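Local atomic coordinates of uncharacterized protein Rv3404c/MT3512 (Mycobacterium tuberculosis, PDB entry 4PZU), a protein that is of unknown function but belongs to the formyltransferase family, with an alpha/beta domain built on a mixed sheet and a C-terminal dimerization domain. Residues L26-N31 and P62-A67; Y77-S82 and D176-G181; L81-K86 and D165-L170. All coordinates share one frame; numbering follows the deposited sequence.

Contact 1. Residues L26-N31 and P62-A67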
loop_
_atom_site.group_PDB
_atom_site.type_symbol
_atom_site.label_atom_id
_atom_site.label_comp_id
_atom_site.label_asym_id
_atom_site.label_seq_id
_atom_site.Cartn_x
_atom_site.Cartn_y
_atom_site.Cartn_z
ATOM N N LEU A 26 11.287 -23.116 -33.270
ATOM C CA LEU A 26 9.938 -22.810 -32.819
ATOM C C LEU A 26 10.005 -22.226 -31.420
ATOM O O LEU A 26 10.466 -22.892 -30.487
ATOM C CB LEU A 26 9.059 -24.083 -32.808
ATOM C CG LEU A 26 7.616 -23.977 -32.267
ATOM C CD1 LEU A 26 6.725 -22.981 -33.006
ATOM C CD2 LEU A 26 6.949 -25.356 -32.211
ATOM N N ILE A 27 9.547 -20.988 -31.282
ATOM C CA ILE A 27 9.316 -20.398 -29.964
ATOM C C ILE A 27 7.853 -20.569 -29.568
ATOM O O ILE A 27 6.938 -20.377 -30.391
ATOM C CB ILE A 27 9.774 -18.924 -29.914
ATOM C CG1 ILE A 27 11.318 -18.889 -30.020
ATOM C CG2 ILE A 27 9.317 -18.260 -28.626
ATOM C CD1 ILE A 27 11.931 -17.512 -30.206
ATOM N N LEU A 28 7.635 -20.995 -28.319
ATOM C CA LEU A 28 6.292 -21.024 -27.717
ATOM C C LEU A 28 6.299 -20.170 -26.461
ATOM O O LEU A 28 7.174 -20.342 -25.597
ATOM C CB LEU A 28 5.913 -22.451 -27.308
ATOM C CG LEU A 28 5.828 -23.423 -28.472
ATOM C CD1 LEU A 28 5.926 -24.865 -27.953
ATOM C CD2 LEU A 28 4.521 -23.204 -29.241
ATOM N N THR A 29 5.345 -19.258 -26.353
ATOM C CA THR A 29 5.116 -18.600 -25.073
ATOM C C THR A 29 3.751 -17.978 -25.021
ATOM O O THR A 29 3.189 -17.581 -26.077
ATOM C CB THR A 29 6.220 -17.576 -24.724
ATOM O OG1 THR A 29 5.952 -17.026 -23.446
ATOM C CG2 THR A 29 6.301 -16.410 -25.760
ATOM N N ASP A 30 3.215 -17.893 -23.806
ATOM C CA ASP A 30 1.930 -17.260 -23.581
ATOM C C ASP A 30 2.136 -15.907 -22.935
ATOM O O ASP A 30 1.193 -15.115 -22.758
ATOM C CB ASP A 30 1.027 -18.158 -22.723
ATOM C CG ASP A 30 0.389 -19.297 -23.536
ATOM O OD1 ASP A 30 0.729 -19.458 -24.721
ATOM O OD2 ASP A 30 -0.469 -20.037 -22.997
ATOM N N ASN A 31 3.385 -15.619 -22.610
ATOM C CA ASN A 31 3.702 -14.418 -21.878
ATOM C C ASN A 31 3.974 -13.208 -22.781
ATOM O O ASN A 31 4.714 -13.310 -23.780
ATOM C CB ASN A 31 4.926 -14.684 -20.998
ATOM C CG ASN A 31 5.311 -13.472 -20.209
ATOM O OD1 ASN A 31 6.045 -12.609 -20.681
ATOM N ND2 ASN A 31 4.783 -13.375 -19.016
ATOM N N PRO A 62 -0.286 -16.513 -33.567
ATOM C CA PRO A 62 -0.835 -17.805 -33.965
ATOM C C PRO A 62 -0.721 -18.867 -32.864
ATOM O O PRO A 62 0.139 -18.781 -31.959
ATOM C CB PRO A 62 -0.013 -18.190 -35.214
ATOM C CG PRO A 62 1.303 -17.513 -34.988
ATOM C CD PRO A 62 0.988 -16.219 -34.257
ATOM N N ARG A 63 -1.591 -19.867 -32.936
ATOM C CA ARG A 63 -1.728 -20.801 -31.811
ATOM C C ARG A 63 -1.295 -22.196 -32.219
ATOM O O ARG A 63 -1.550 -22.641 -33.339
ATOM C CB ARG A 63 -3.166 -20.789 -31.271
ATOM C CG ARG A 63 -3.609 -19.415 -30.749
ATOM C CD ARG A 63 -5.131 -19.311 -30.592
ATOM N NE ARG A 63 -5.583 -17.994 -30.088
ATOM C CZ ARG A 63 -5.472 -17.587 -28.824
ATOM N NH1 ARG A 63 -4.877 -18.353 -27.913
ATOM N NH2 ARG A 63 -5.919 -16.382 -28.472
ATOM N N CYS A 64 -0.626 -22.877 -31.301
ATOM C CA CYS A 64 -0.113 -24.240 -31.534
ATOM C C CYS A 64 -0.531 -25.117 -30.354
ATOM O O CYS A 64 -0.225 -24.799 -29.199
ATOM C CB CYS A 64 1.416 -24.198 -31.613
ATOM S SG CYS A 64 2.261 -25.793 -31.584
ATOM N N ASP A 65 -1.251 -26.197 -30.656
ATOM C CA ASP A 65 -1.694 -27.172 -29.662
ATOM C C ASP A 65 -0.599 -28.218 -29.614
ATOM O O ASP A 65 -0.620 -29.191 -30.371
ATOM C CB ASP A 65 -3.048 -27.801 -30.073
ATOM C CG ASP A 65 -3.656 -28.715 -28.973
ATOM O OD1 ASP A 65 -2.966 -29.067 -27.985
ATOM O OD2 ASP A 65 -4.834 -29.096 -29.113
ATOM N N VAL A 66 0.356 -28.019 -28.717
ATOM C CA VAL A 66 1.601 -28.789 -28.757
ATOM C C VAL A 66 1.386 -30.309 -28.678
ATOM O O VAL A 66 1.998 -31.054 -29.430
ATOM C CB VAL A 66 2.591 -28.305 -27.683
ATOM C CG1 VAL A 66 3.968 -28.879 -27.953
ATOM C CG2 VAL A 66 2.646 -26.778 -27.706
ATOM N N ALA A 67 0.507 -30.757 -27.788
ATOM C CA ALA A 67 0.222 -32.201 -27.659
ATOM C C ALA A 67 -0.269 -32.814 -28.982
ATOM O O ALA A 67 0.078 -33.958 -29.304
ATOM C CB ALA A 67 -0.779 -32.466 -26.544
#

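Contact 2. Residues Y77-S82 and D176-G181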
loop_
_atom_site.group_PDB
_atom_site.type_symbol
_atom_site.label_atom_id
_atom_site.label_comp_id
_atom_site.label_asym_id
_atom_site.label_seq_id
_atom_site.Cartn_x
_atom_site.Cartn_y
_atom_site.Cartn_z
ATOM N N TYR A 77 11.042 -28.498 -37.291
ATOM C CA TYR A 77 11.939 -27.610 -36.501
ATOM C C TYR A 77 13.147 -28.351 -35.960
ATOM O O TYR A 77 13.092 -29.554 -35.813
ATOM C CB TYR A 77 11.181 -26.971 -35.328
ATOM C CG TYR A 77 10.028 -26.104 -35.785
ATOM C CD1 TYR A 77 10.229 -24.779 -36.163
ATOM C CD2 TYR A 77 8.744 -26.619 -35.853
ATOM C CE1 TYR A 77 9.178 -23.984 -36.590
ATOM C CE2 TYR A 77 7.690 -25.846 -36.281
ATOM C CZ TYR A 77 7.909 -24.527 -36.641
ATOM O OH TYR A 77 6.843 -23.786 -37.074
ATOM N N ASP A 78 14.214 -27.620 -35.635
ATOM C CA ASP A 78 15.461 -28.192 -35.104
ATOM C C ASP A 78 15.587 -27.906 -33.637
ATOM O O ASP A 78 16.387 -28.521 -32.937
ATOM C CB ASP A 78 16.661 -27.531 -35.778
ATOM C CG ASP A 78 16.721 -27.823 -37.262
ATOM O OD1 ASP A 78 16.692 -29.010 -37.622
ATOM O OD2 ASP A 78 16.779 -26.879 -38.061
ATOM N N LEU A 79 14.839 -26.912 -33.177
ATOM C CA LEU A 79 14.887 -26.534 -31.770
ATOM C C LEU A 79 13.540 -25.970 -31.386
ATOM O O LEU A 79 12.931 -25.188 -32.159
ATOM C CB LEU A 79 16.008 -25.521 -31.509
ATOM C CG LEU A 79 16.014 -24.743 -30.182
ATOM C CD1 LEU A 79 16.554 -25.591 -29.018
ATOM C CD2 LEU A 79 16.848 -23.504 -30.298
ATOM N N VAL A 80 13.084 -26.357 -30.196
ATOM C CA VAL A 80 11.899 -25.769 -29.589
ATOM C C VAL A 80 12.360 -25.009 -28.355
ATOM O O VAL A 80 12.978 -25.570 -27.433
ATOM C CB VAL A 80 10.809 -26.814 -29.214
ATOM C CG1 VAL A 80 9.675 -26.130 -28.504
ATOM C CG2 VAL A 80 10.238 -27.519 -30.454
ATOM N N LEU A 81 12.070 -23.717 -28.355
ATOM C CA LEU A 81 12.510 -22.844 -27.282
ATOM C C LEU A 81 11.261 -22.203 -26.651
ATOM O O LEU A 81 10.591 -21.402 -27.295
ATOM C CB LEU A 81 13.496 -21.777 -27.842
ATOM C CG LEU A 81 13.991 -20.679 -26.882
ATOM C CD1 LEU A 81 14.695 -21.356 -25.729
ATOM C CD2 LEU A 81 14.916 -19.657 -27.572
ATOM N N SER A 82 10.923 -22.575 -25.418
ATOM C CA SER A 82 9.725 -22.014 -24.787
ATOM C C SER A 82 10.101 -21.000 -23.739
ATOM O O SER A 82 11.219 -21.032 -23.207
ATOM C CB SER A 82 8.868 -23.134 -24.170
ATOM O OG SER A 82 9.619 -23.813 -23.183
ATOM N N ASP A 176 23.199 -17.644 -29.248
ATOM C CA ASP A 176 23.984 -18.395 -30.256
ATOM C C ASP A 176 24.292 -19.805 -29.776
ATOM O O ASP A 176 24.176 -20.763 -30.536
ATOM C CB ASP A 176 25.291 -17.662 -30.574
ATOM C CG ASP A 176 25.081 -16.379 -31.381
ATOM O OD1 ASP A 176 24.064 -16.204 -32.093
ATOM O OD2 ASP A 176 25.983 -15.533 -31.332
ATOM N N ALA A 177 24.666 -19.924 -28.514
ATOM C CA ALA A 177 24.966 -21.216 -27.914
ATOM C C ALA A 177 23.724 -22.095 -27.853
ATOM O O ALA A 177 23.802 -23.283 -28.139
ATOM C CB ALA A 177 25.545 -21.040 -26.515
ATOM N N ILE A 178 22.592 -21.506 -27.463
ATOM C CA ILE A 178 21.311 -22.219 -27.467
ATOM C C ILE A 178 20.973 -22.690 -28.884
ATOM O O ILE A 178 20.633 -23.860 -29.095
ATOM C CB ILE A 178 20.177 -21.329 -26.950
ATOM C CG1 ILE A 178 20.415 -21.009 -25.470
ATOM C CG2 ILE A 178 18.823 -21.984 -27.173
ATOM C CD1 ILE A 178 19.551 -19.867 -24.977
ATOM N N ARG A 179 21.079 -21.777 -29.841
ATOM C CA ARG A 179 20.791 -22.066 -31.237
ATOM C C ARG A 179 21.673 -23.228 -31.761
ATOM O O ARG A 179 21.152 -24.171 -32.389
ATOM C CB ARG A 179 20.969 -20.804 -32.086
ATOM C CG ARG A 179 20.631 -20.953 -33.568
ATOM C CD ARG A 179 21.355 -19.887 -34.400
ATOM N NE ARG A 179 22.806 -19.987 -34.224
ATOM C CZ ARG A 179 23.652 -18.964 -34.253
ATOM N NH1 ARG A 179 23.203 -17.724 -34.461
ATOM N NH2 ARG A 179 24.951 -19.179 -34.048
ATOM N N ASP A 180 22.976 -23.168 -31.454
ATOM C CA ASP A 180 23.962 -24.131 -31.976
ATOM C C ASP A 180 23.993 -25.417 -31.167
ATOM O O ASP A 180 24.538 -26.422 -31.618
ATOM C CB ASP A 180 25.366 -23.528 -31.965
ATOM C CG ASP A 180 25.509 -22.372 -32.929
ATOM O OD1 ASP A 180 24.677 -22.246 -33.870
ATOM O OD2 ASP A 180 26.461 -21.581 -32.738
ATOM N N GLY A 181 23.429 -25.357 -29.969
ATOM C CA GLY A 181 23.519 -26.446 -29.005
ATOM C C GLY A 181 24.931 -26.619 -28.476
ATOM O O GLY A 181 25.303 -27.713 -28.050
#

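Contact 3. Residues L81-K86 and D165-L170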
loop_
_atom_site.group_PDB
_atom_site.type_symbol
_atom_site.label_atom_id
_atom_site.label_comp_id
_atom_site.label_asym_id
_atom_site.label_seq_id
_atom_site.Cartn_x
_atom_site.Cartn_y
_atom_site.Cartn_z
ATOM N N LEU A 81 12.070 -23.717 -28.355
ATOM C CA LEU A 81 12.510 -22.844 -27.282
ATOM C C LEU A 81 11.261 -22.203 -26.651
ATOM O O LEU A 81 10.591 -21.402 -27.295
ATOM C CB LEU A 81 13.496 -21.777 -27.842
ATOM C CG LEU A 81 13.991 -20.679 -26.882
ATOM C CD1 LEU A 81 14.695 -21.356 -25.729
ATOM C CD2 LEU A 81 14.916 -19.657 -27.572
ATOM N N SER A 82 10.923 -22.575 -25.418
ATOM C CA SER A 82 9.725 -22.014 -24.787
ATOM C C SER A 82 10.101 -21.000 -23.739
ATOM O O SER A 82 11.219 -21.032 -23.207
ATOM C CB SER A 82 8.868 -23.134 -24.170
ATOM O OG SER A 82 9.619 -23.813 -23.183
ATOM N N PHE A 83 9.174 -20.099 -23.419
ATOM C CA PHE A 83 9.421 -19.110 -22.373
ATOM C C PHE A 83 8.277 -19.194 -21.353
ATOM O O PHE A 83 7.113 -19.105 -21.762
ATOM C CB PHE A 83 9.421 -17.687 -22.974
ATOM C CG PHE A 83 10.600 -17.386 -23.879
ATOM C CD1 PHE A 83 10.673 -17.925 -25.160
ATOM C CD2 PHE A 83 11.640 -16.551 -23.439
ATOM C CE1 PHE A 83 11.746 -17.652 -25.974
ATOM C CE2 PHE A 83 12.740 -16.277 -24.269
ATOM C CZ PHE A 83 12.795 -16.831 -25.535
ATOM N N HIS A 84 8.606 -19.342 -20.058
ATOM C CA HIS A 84 7.611 -19.364 -18.979
ATOM C C HIS A 84 6.615 -20.528 -19.146
ATOM O O HIS A 84 5.453 -20.427 -18.763
ATOM C CB HIS A 84 6.808 -18.031 -18.867
ATOM C CG HIS A 84 7.654 -16.800 -18.810
ATOM N ND1 HIS A 84 7.171 -15.585 -18.367
ATOM C CD2 HIS A 84 8.944 -16.587 -19.164
ATOM C CE1 HIS A 84 8.131 -14.687 -18.422
ATOM N NE2 HIS A 84 9.221 -15.268 -18.908
ATOM N N CYS A 85 7.080 -21.641 -19.688
ATOM C CA CYS A 85 6.170 -22.708 -20.051
ATOM C C CYS A 85 5.646 -23.345 -18.761
ATOM O O CYS A 85 6.418 -23.545 -17.789
ATOM C CB CYS A 85 6.884 -23.697 -20.924
ATOM S SG CYS A 85 5.871 -25.148 -21.271
ATOM N N LYS A 86 4.329 -23.550 -18.709
ATOM C CA LYS A 86 3.688 -24.091 -17.496
ATOM C C LYS A 86 3.145 -25.499 -17.663
ATOM O O LYS A 86 2.896 -26.174 -16.672
ATOM C CB LYS A 86 2.596 -23.161 -16.970
ATOM C CG LYS A 86 3.137 -22.088 -16.051
ATOM C CD LYS A 86 2.189 -20.919 -16.056
ATOM C CE LYS A 86 2.891 -19.665 -15.570
ATOM N NZ LYS A 86 3.669 -18.983 -16.654
ATOM N N ASP A 165 13.832 -7.749 -17.658
ATOM C CA ASP A 165 15.102 -7.174 -18.187
ATOM C C ASP A 165 16.187 -8.199 -18.158
ATOM O O ASP A 165 16.926 -8.355 -19.119
ATOM C CB ASP A 165 15.568 -5.981 -17.360
ATOM C CG ASP A 165 14.647 -4.782 -17.522
ATOM O OD1 ASP A 165 13.982 -4.659 -18.585
ATOM O OD2 ASP A 165 14.569 -3.970 -16.577
ATOM N N ILE A 166 16.282 -8.914 -17.031
ATOM C CA ILE A 166 17.329 -9.919 -16.889
ATOM C C ILE A 166 17.120 -11.068 -17.882
ATOM O O ILE A 166 18.065 -11.549 -18.458
ATOM C CB ILE A 166 17.431 -10.446 -15.448
ATOM C CG1 ILE A 166 17.924 -9.348 -14.519
ATOM C CG2 ILE A 166 18.376 -11.635 -15.377
ATOM C CD1 ILE A 166 17.694 -9.714 -13.064
ATOM N N GLU A 167 15.881 -11.513 -18.059
ATOM C CA GLU A 167 15.591 -12.528 -19.049
ATOM C C GLU A 167 16.095 -12.122 -20.447
ATOM O O GLU A 167 16.776 -12.902 -21.111
ATOM C CB GLU A 167 14.113 -12.820 -19.094
ATOM C CG GLU A 167 13.755 -13.940 -20.052
ATOM C CD GLU A 167 12.269 -14.237 -20.023
ATOM O OE1 GLU A 167 11.644 -14.181 -21.086
ATOM O OE2 GLU A 167 11.711 -14.497 -18.943
ATOM N N ARG A 168 15.791 -10.895 -20.871
ATOM C CA ARG A 168 16.235 -10.441 -22.185
ATOM C C ARG A 168 17.780 -10.415 -22.247
ATOM O O ARG A 168 18.366 -10.889 -23.230
ATOM C CB ARG A 168 15.634 -9.070 -22.507
ATOM C CG ARG A 168 16.170 -8.451 -23.803
ATOM C CD ARG A 168 15.533 -7.074 -24.135
ATOM N NE ARG A 168 14.096 -7.269 -24.435
ATOM C CZ ARG A 168 13.582 -7.397 -25.674
ATOM N NH1 ARG A 168 14.385 -7.320 -26.749
ATOM N NH2 ARG A 168 12.277 -7.591 -25.839
ATOM N N GLU A 169 18.417 -9.894 -21.193
ATOM C CA GLU A 169 19.879 -9.868 -21.114
ATOM C C GLU A 169 20.487 -11.253 -21.266
ATOM O O GLU A 169 21.437 -11.435 -22.018
ATOM C CB GLU A 169 20.371 -9.277 -19.777
ATOM C CG GLU A 169 20.022 -7.800 -19.650
ATOM C CD GLU A 169 20.185 -7.236 -18.231
ATOM O OE1 GLU A 169 21.070 -7.785 -17.469
ATOM O OE2 GLU A 169 19.395 -6.250 -17.921
ATOM N N LEU A 170 19.971 -12.198 -20.500
ATOM C CA LEU A 170 20.547 -13.552 -20.450
ATOM C C LEU A 170 20.301 -14.304 -21.771
ATOM O O LEU A 170 21.203 -14.900 -22.342
ATOM C CB LEU A 170 19.955 -14.318 -19.257
ATOM C CG LEU A 170 20.637 -15.629 -18.817
ATOM C CD1 LEU A 170 22.045 -15.353 -18.241
ATOM C CD2 LEU A 170 19.770 -16.330 -17.770
#

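Contact 1. Residues L26-N31 and P62-A67
L28 spreads its two methyl groups over C64 and V66, one to each. CD2 of L28 rests on CB of C64 at 4.0 Å, with the sulfur just beyond, while CD1 of L28 meets CG2 of V66 tip to tip at 3.8 Å. The leucine has CG beside its own backbone N (chi1 -63°), which turns the fork of the side chain to the loop. In V66 the branch that touches is likewise the one beside the backbone N. The branched L28 and V66 and the small C64 suit a buried apolar joint that no hydrogen bond crosses. The joint belongs to the parallel part of the mixed sheet: strand 25-29 runs between strands 48-51 and 79-83, and the irregular segment 62-67 passes over one face of it on the way from strand 48-51 to helix 70-76. Y51 flanks L28, and I73 of that helix packs against both C64 and V66. OG1 of T29 accepts from the backbone N of N31 at 3.0 Å, nearly straight at 163°, which makes an ST turn, and N31, a good N-cap residue because its OD1 can accept from helix N-H groups, caps the first turn of helix 32-45 at A34 N.

Contact 2. Residues Y77-S82 and D176-G181
The carbonyl oxygen of I178 takes a hydrogen bond from R98 NH1 and a weak one from the backbone N of G181, 3.3 Å from I178 O, while the methyl CD2 of L79 lies against this same oxygen at 4.0 Å. L79 therefore packs on the helix backbone as well as on a side chain, for its CD2 is also 4.0 Å from CG2 of I178. The two side chains cross at about a right angle. With CG anti to the backbone N (chi1 165°), L79 reaches out from the sheet to the helix. L81, two residues along on the same face, brings CD1 to 4.4 Å from CG2 of I178, so the isoleucine's short branch meets both leucines. R179 offers L79 its CA, its CB pointing away from the strand. Its guanidinium holds D180 side-on, NE to OD1 at 3.0 Å and NH2 to OD2 at 3.1 Å, and NH1 reaches D176 OD1 at 2.9 Å. D176 CA lies over one guanidinium face, so the long arginine is folded back along its own helix. G181, whose positive phi glycine readily adopts, is the C-prime residue of a Schellman motif that ends the helix. Leucines of a central strand under a helix's last turn, the N-to-C directions 138° apart, are typical of an alpha/beta fold.

Contact 3. Residues L81-K86 and D165-L170
H84 and E167 meet through a short hydrogen bond, NE2 of H84 donating to OE2 of E167 at 2.6 Å with an N-H...O angle of 159°. The carboxylate receives it on the syn lone pair of OE2, and that oxygen lies close to the plane of the imidazole, at its edge. The two flat groups are nevertheless almost perpendicular, 82° apart, so the carboxylate stands upright at the end of the ring. Its other oxygen, OE1 of E167, sits at the edge of the F83 ring, 3.3 Å from CD2, where the slightly positive ring hydrogens would suit an acceptor. Glutamate has the length this place needs: with CG anti to the backbone N (chi1 -176°) and the chain extended beyond it, E167 carries its carboxylate from helix 156-180 right across to the end of strand 79-83. In this formyltransferase-type domain, strand 79-83 of the mixed sheet ends here, and H84 takes left-handed backbone angles just after it. Outside this first shell, A34 and V102 pack on E167, and Y160 and M164, from the same helix as E167, lie against the imidazole. N31 also touches that ring. The phenyl group of F83 is wedged among A34, L37, V102 and V171, a large apolar side chain filling the sheet-helix interface. The chain around the histidine is held in turn: F83 O accepts from T29 OG1, N101 OD1 binds both S82 OG and C85 N, and NZ of K86 curls back to H84 O at 3.1 Å. K86 also makes a cation-pi contact with W113.

All three contacts rest on one mixed sheet, their centres 13 to 15 Å apart. Contact 1 uses strand 25-29 and closes before the others open; contacts 2 and 3 start from neighbouring strand 79-83, share L81 and S82, and both return to helix 156-180, contact 3 about midway along it and contact 2 at its C-terminal end. The two strands are parallel neighbours, with L26 O 2.8 Å from L81 N, probably a hydrogen bond. Loop 62-67 lies on one face and helix 156-180 on the other, so the sheet is covered on both sides; the His-Glu bond lies at the C-terminal end of strand 79-83, the leucines of contact 2 nearer its start.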